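Local atomic coordinates of purine nucleoside phosphorylase (Anopheles gambiae, PDB entry 2P4S), a protein that catalyses the reversible phosphorolysis of purine nucleosides, chiefly inosine and 2'-deoxyinosine, to the free base and pentose 1-phosphate in purine salvage. Residues A[95-100]-A[138-143]; A[208-213]-A[271-276]. All blocks are in the same frame, centred on the assembly; numbering follows the deposited sequence.

Following the chain from the N terminus, the first modelled helix is 92-105. Contact 1 sets its segment 95-100 against residues 138-143, in the loop between strands 130-134 and 152-158. It thereby closes a loop that includes strand 112-116 and strand 130-134. Contact 2 opens later. It joins residues 208-213 to the start of strand 272-279, and so closes a loop that contains strand 214-221 and helix 253-265. The two contacts lie in series, neither nested nor crossed. The centres of contacts 1 and 2 are about 35 Å apart, on opposite sides of the chain's centre. Contact 1 ties helix 92-105 to a loop. Contact 2 ties the lead into strand 214-221 to strand 272-279, its parallel neighbour in the mixed sheet.

Contact 1: A[95-100]-A[138-143]; sequences LQEIAT and IPHFPV
H140 NE2 donates to E97 OE1 at 3.3 Å, with an N-H...O angle of 148°. The oxygen lies in the plane of the imidazole, at its edge. The donor meets OE1 from above the carboxylate plane. The two planes are 68° apart. E97 reaches across with its chain extended beyond CG. Next to this polar pair is the buried I98. I98 CG1 runs beside the backbone N, and I98 CD1 at its end packs 3.8 Å from H140 CB. I98 CG1 also lies 3.5 Å from the carbonyl O of P139. The other branch, CG2, stands anti to the backbone N. I98 CG2 meets I138 CG2 at 3.7 Å, where the two isoleucines cross at about a right angle. I98 CG2 also meets F141 CE1 at 4.0 Å. I138 CD1 lies over one face of the F141 ring, offset toward its rim. Y135 meets that ring too. The side chain of F141 is about 4 Å from that of F170, a phosphate-site residue. Residues 138-141 form a type II beta turn, closed by a backbone hydrogen bond from F141 N to I138 O at 3.1 Å and packed against the side of helix 92-105.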
loop_
_atom_site.group_PDB
_atom_site.type_symbol
_atom_site.label_atom_id
_atom_site.label_comp_id
_atom_site.label_asym_id
_atom_site.label_seq_id
_atom_site.Cartn_x
_atom_site.Cartn_y
_atom_site.Cartn_z
ATOM N N LEU A 95 25.292 12.336 4.295
ATOM C CA LEU A 95 25.637 10.942 4.611
ATOM C C LEU A 95 27.148 10.789 4.737
ATOM O O LEU A 95 27.642 10.142 5.665
ATOM C CB LEU A 95 25.028 9.962 3.568
ATOM C CG LEU A 95 23.485 9.900 3.642
ATOM C CD1 LEU A 95 22.839 9.181 2.478
ATOM C CD2 LEU A 95 23.040 9.271 4.964
ATOM N N GLN A 96 27.875 11.415 3.812
ATOM C CA GLN A 96 29.326 11.492 3.945
ATOM C C GLN A 96 29.779 12.246 5.241
ATOM O O GLN A 96 30.724 11.794 5.885
ATOM C CB GLN A 96 29.991 11.989 2.644
ATOM C CG GLN A 96 31.543 11.869 2.634
ATOM C CD GLN A 96 32.067 10.447 2.405
ATOM O OE1 GLN A 96 32.679 9.837 3.293
ATOM N NE2 GLN A 96 31.852 9.930 1.202
ATOM N N GLU A 97 29.084 13.318 5.655
ATOM C CA GLU A 97 29.300 13.933 6.987
ATOM C C GLU A 97 29.265 12.861 8.109
ATOM O O GLU A 97 30.196 12.768 8.959
ATOM C CB GLU A 97 28.219 14.990 7.348
ATOM C CG GLU A 97 28.140 16.343 6.584
ATOM C CD GLU A 97 26.889 17.204 7.043
ATOM O OE1 GLU A 97 26.580 17.226 8.288
ATOM O OE2 GLU A 97 26.216 17.858 6.177
ATOM N N ILE A 98 28.170 12.091 8.138
ATOM C CA ILE A 98 27.978 11.052 9.146
ATOM C C ILE A 98 29.097 10.001 9.045
ATOM O O ILE A 98 29.680 9.592 10.065
ATOM C CB ILE A 98 26.545 10.372 9.044
ATOM C CG1 ILE A 98 25.434 11.435 8.950
ATOM C CG2 ILE A 98 26.338 9.334 10.162
ATOM C CD1 ILE A 98 24.008 10.860 8.715
ATOM N N ALA A 99 29.411 9.574 7.823
ATOM C CA ALA A 99 30.463 8.550 7.647
ATOM C C ALA A 99 31.809 9.087 8.208
ATOM O O ALA A 99 32.477 8.426 9.019
ATOM C CB ALA A 99 30.605 8.142 6.156
ATOM N N THR A 100 32.170 10.305 7.763
ATOM C CA THR A 100 33.430 10.984 8.149
ATOM C C THR A 100 33.499 11.157 9.663
ATOM O O THR A 100 34.536 10.837 10.259
ATOM C CB THR A 100 33.630 12.319 7.403
ATOM O OG1 THR A 100 33.890 12.041 6.019
ATOM C CG2 THR A 100 34.855 13.064 7.945
ATOM N N ILE A 138 25.341 10.659 17.379
ATOM C CA ILE A 138 25.749 10.659 15.980
ATOM C C ILE A 138 24.981 11.751 15.196
ATOM O O ILE A 138 23.759 11.794 15.243
ATOM C CB ILE A 138 25.593 9.259 15.301
ATOM C CG1 ILE A 138 26.277 8.154 16.142
ATOM C CG2 ILE A 138 26.171 9.297 13.859
ATOM C CD1 ILE A 138 25.871 6.716 15.743
ATOM N N PRO A 139 25.697 12.666 14.523
ATOM C CA PRO A 139 24.982 13.689 13.765
ATOM C C PRO A 139 23.921 13.104 12.842
ATOM O O PRO A 139 24.199 12.157 12.103
ATOM C CB PRO A 139 26.088 14.389 12.953
ATOM C CG PRO A 139 27.361 13.713 13.300
ATOM C CD PRO A 139 27.148 12.869 14.487
ATOM N N HIS A 140 22.711 13.666 12.932
ATOM C CA HIS A 140 21.557 13.336 12.052
ATOM C C HIS A 140 20.979 11.949 12.253
ATOM O O HIS A 140 20.211 11.485 11.425
ATOM C CB HIS A 140 21.924 13.488 10.560
ATOM C CG HIS A 140 22.492 14.822 10.226
ATOM N ND1 HIS A 140 21.746 15.981 10.306
ATOM C CD2 HIS A 140 23.739 15.194 9.848
ATOM C CE1 HIS A 140 22.507 17.011 9.974
ATOM N NE2 HIS A 140 23.716 16.560 9.683
ATOM N N PHE A 141 21.358 11.277 13.326
ATOM C CA PHE A 141 20.908 9.916 13.522
ATOM C C PHE A 141 19.533 9.836 14.230
ATOM O O PHE A 141 19.290 10.544 15.223
ATOM C CB PHE A 141 21.942 9.134 14.305
ATOM C CG PHE A 141 22.432 7.911 13.578
ATOM C CD1 PHE A 141 23.102 8.039 12.381
ATOM C CD2 PHE A 141 22.239 6.650 14.098
ATOM C CE1 PHE A 141 23.586 6.911 11.698
ATOM C CE2 PHE A 141 22.710 5.493 13.399
ATOM C CZ PHE A 141 23.389 5.650 12.209
ATOM N N PRO A 142 18.647 8.949 13.726
ATOM C CA PRO A 142 17.429 8.634 14.458
ATOM C C PRO A 142 17.792 7.899 15.736
ATOM O O PRO A 142 18.925 7.434 15.909
ATOM C CB PRO A 142 16.668 7.681 13.511
ATOM C CG PRO A 142 17.311 7.798 12.182
ATOM C CD PRO A 142 18.745 8.208 12.449
ATOM N N VAL A 143 16.847 7.815 16.642
ATOM C CA VAL A 143 17.036 7.042 17.852
ATOM C C VAL A 143 16.062 5.860 17.869
ATOM O O VAL A 143 14.958 5.935 17.314
ATOM C CB VAL A 143 16.892 7.924 19.115
ATOM C CG1 VAL A 143 17.987 9.096 19.116
ATOM C CG2 VAL A 143 15.482 8.479 19.249
#

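Contact 2: A[208-213]-A[271-276]; sequences KYRVGD and ELREGV
A type II beta turn, R210 to D213, leads into strand 214-221 and is tied by a salt bridge to the start of strand 272-279. R273 NE donates to D213 OD2 at 2.8 Å, with an N-H...O angle of 158°. The oxygen lies near the guanidinium plane, but NE comes in from above the carboxylate plane. R273 NH2 adds a weak bond to the same oxygen. From the opposite face of the carboxylate, R210 N also donates to D213 OD2 at 2.8 Å. Two firm bonds thus hold this oxygen from both faces, and a water donates to OD1. R273 bends at chi2 (-73°), and this lays its aliphatic part over one face of Y209. R273 CG sits 3.7 Å from the centroid of the Y209 ring, a CH-pi contact. The ring and guanidinium planes are 25° apart. A second water bridges Y209 OH, at 2.6 Å, and E274 O, at 2.7 Å. D213 CA makes a CA-H...O contact with E271 O at 3.2 Å. E271 and R273 pair with strand 214-221. D213 pairs with I326 of strand 319-329, on which Y209 also packs, while L272 faces helix 253-265 and E274 forms a salt bridge with K260 there.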
loop_
_atom_site.group_PDB
_atom_site.type_symbol
_atom_site.label_atom_id
_atom_site.label_comp_id
_atom_site.label_asym_id
_atom_site.label_seq_id
_atom_site.Cartn_x
_atom_site.Cartn_y
_atom_site.Cartn_z
ATOM N N LYS A 208 4.917 -25.206 9.604
ATOM C CA LYS A 208 5.929 -26.228 9.902
ATOM C C LYS A 208 7.088 -25.648 10.662
ATOM O O LYS A 208 7.848 -26.404 11.272
ATOM C CB LYS A 208 6.343 -26.996 8.638
ATOM C CG LYS A 208 5.059 -27.683 8.115
ATOM C CD LYS A 208 5.267 -28.941 7.310
ATOM C CE LYS A 208 5.286 -28.708 5.784
ATOM N NZ LYS A 208 5.184 -30.044 5.075
ATOM N N TYR A 209 7.182 -24.311 10.669
ATOM C CA TYR A 209 8.186 -23.612 11.493
ATOM C C TYR A 209 7.886 -23.777 12.991
ATOM O O TYR A 209 6.760 -24.050 13.383
ATOM C CB TYR A 209 8.267 -22.132 11.129
ATOM C CG TYR A 209 8.795 -21.832 9.756
ATOM C CD1 TYR A 209 9.015 -22.852 8.798
ATOM C CD2 TYR A 209 9.064 -20.495 9.382
ATOM C CE1 TYR A 209 9.493 -22.542 7.514
ATOM C CE2 TYR A 209 9.549 -20.190 8.149
ATOM C CZ TYR A 209 9.756 -21.202 7.209
ATOM O OH TYR A 209 10.219 -20.843 5.980
ATOM N N ARG A 210 8.922 -23.626 13.814
ATOM C CA ARG A 210 8.822 -23.675 15.262
ATOM C C ARG A 210 9.462 -22.411 15.865
ATOM O O ARG A 210 10.413 -21.845 15.308
ATOM C CB ARG A 210 9.515 -24.948 15.813
ATOM C CG ARG A 210 8.826 -26.250 15.367
ATOM C CD ARG A 210 9.653 -27.478 15.784
ATOM N NE ARG A 210 9.092 -28.757 15.307
ATOM C CZ ARG A 210 8.054 -29.373 15.880
ATOM N NH1 ARG A 210 7.451 -28.826 16.946
ATOM N NH2 ARG A 210 7.602 -30.533 15.392
ATOM N N VAL A 211 8.946 -21.975 17.008
ATOM C CA VAL A 211 9.519 -20.840 17.721
ATOM C C VAL A 211 10.977 -21.154 18.011
ATOM O O VAL A 211 11.297 -22.256 18.500
ATOM C CB VAL A 211 8.760 -20.578 19.074
ATOM C CG1 VAL A 211 9.553 -19.609 19.975
ATOM C CG2 VAL A 211 7.318 -20.067 18.801
ATOM N N GLY A 212 11.866 -20.199 17.735
ATOM C CA GLY A 212 13.284 -20.447 17.951
ATOM C C GLY A 212 14.019 -20.877 16.681
ATOM O O GLY A 212 15.241 -20.893 16.664
ATOM N N ASP A 213 13.296 -21.225 15.616
ATOM C CA ASP A 213 13.937 -21.514 14.327
ATOM C C ASP A 213 14.521 -20.239 13.786
ATOM O O ASP A 213 14.020 -19.122 14.071
ATOM C CB ASP A 213 12.893 -22.022 13.292
ATOM C CG ASP A 213 12.402 -23.468 13.565
ATOM O OD1 ASP A 213 12.881 -24.141 14.516
ATOM O OD2 ASP A 213 11.499 -23.934 12.833
ATOM N N GLU A 271 16.551 -26.698 13.136
ATOM C CA GLU A 271 15.984 -25.434 13.537
ATOM C C GLU A 271 16.318 -24.396 12.482
ATOM O O GLU A 271 16.153 -23.232 12.719
ATOM C CB GLU A 271 16.554 -24.994 14.897
ATOM C CG GLU A 271 16.087 -25.848 16.104
ATOM C CD GLU A 271 16.814 -27.212 16.230
ATOM O OE1 GLU A 271 18.075 -27.279 16.141
ATOM O OE2 GLU A 271 16.105 -28.232 16.416
ATOM N N LEU A 272 16.820 -24.826 11.326
ATOM C CA LEU A 272 17.099 -23.925 10.236
ATOM C C LEU A 272 16.055 -24.068 9.116
ATOM O O LEU A 272 15.822 -25.152 8.622
ATOM C CB LEU A 272 18.505 -24.139 9.658
ATOM C CG LEU A 272 18.983 -23.001 8.745
ATOM C CD1 LEU A 272 19.445 -21.801 9.620
ATOM C CD2 LEU A 272 20.068 -23.445 7.792
ATOM N N ARG A 273 15.455 -22.942 8.713
ATOM C CA ARG A 273 14.512 -22.923 7.637
ATOM C C ARG A 273 15.070 -21.990 6.572
ATOM O O ARG A 273 16.090 -21.296 6.787
ATOM C CB ARG A 273 13.133 -22.380 8.116
ATOM C CG ARG A 273 12.579 -23.018 9.374
ATOM C CD ARG A 273 12.075 -24.451 9.073
ATOM N NE ARG A 273 11.700 -25.134 10.306
ATOM C CZ ARG A 273 11.138 -26.347 10.346
ATOM N NH1 ARG A 273 10.854 -27.019 9.213
ATOM N NH2 ARG A 273 10.848 -26.870 11.523
ATOM N N GLU A 274 14.336 -21.899 5.484
ATOM C CA GLU A 274 14.659 -20.984 4.405
ATOM C C GLU A 274 13.360 -20.592 3.708
ATOM O O GLU A 274 12.617 -21.460 3.277
ATOM C CB GLU A 274 15.557 -21.651 3.405
ATOM C CG GLU A 274 16.051 -20.662 2.368
ATOM C CD GLU A 274 16.943 -21.306 1.305
ATOM O OE1 GLU A 274 16.685 -22.475 0.893
ATOM O OE2 GLU A 274 17.911 -20.619 0.891
ATOM N N GLY A 275 13.084 -19.298 3.573
ATOM C CA GLY A 275 11.842 -18.931 2.911
ATOM C C GLY A 275 11.696 -17.451 2.734
ATOM O O GLY A 275 12.685 -16.736 2.636
ATOM N N VAL A 276 10.440 -17.021 2.594
ATOM C CA VAL A 276 10.095 -15.706 2.079
ATOM C C VAL A 276 9.626 -14.825 3.229
ATOM O O VAL A 276 8.733 -15.218 4.017
ATOM C CB VAL A 276 9.032 -15.825 0.907
ATOM C CG1 VAL A 276 8.551 -14.432 0.393
ATOM C CG2 VAL A 276 9.558 -16.774 -0.292
HETATM O O HOH W 1 10.243 -22.592 4.024
HETATM O O HOH W 2 12.521 -26.897 14.270
#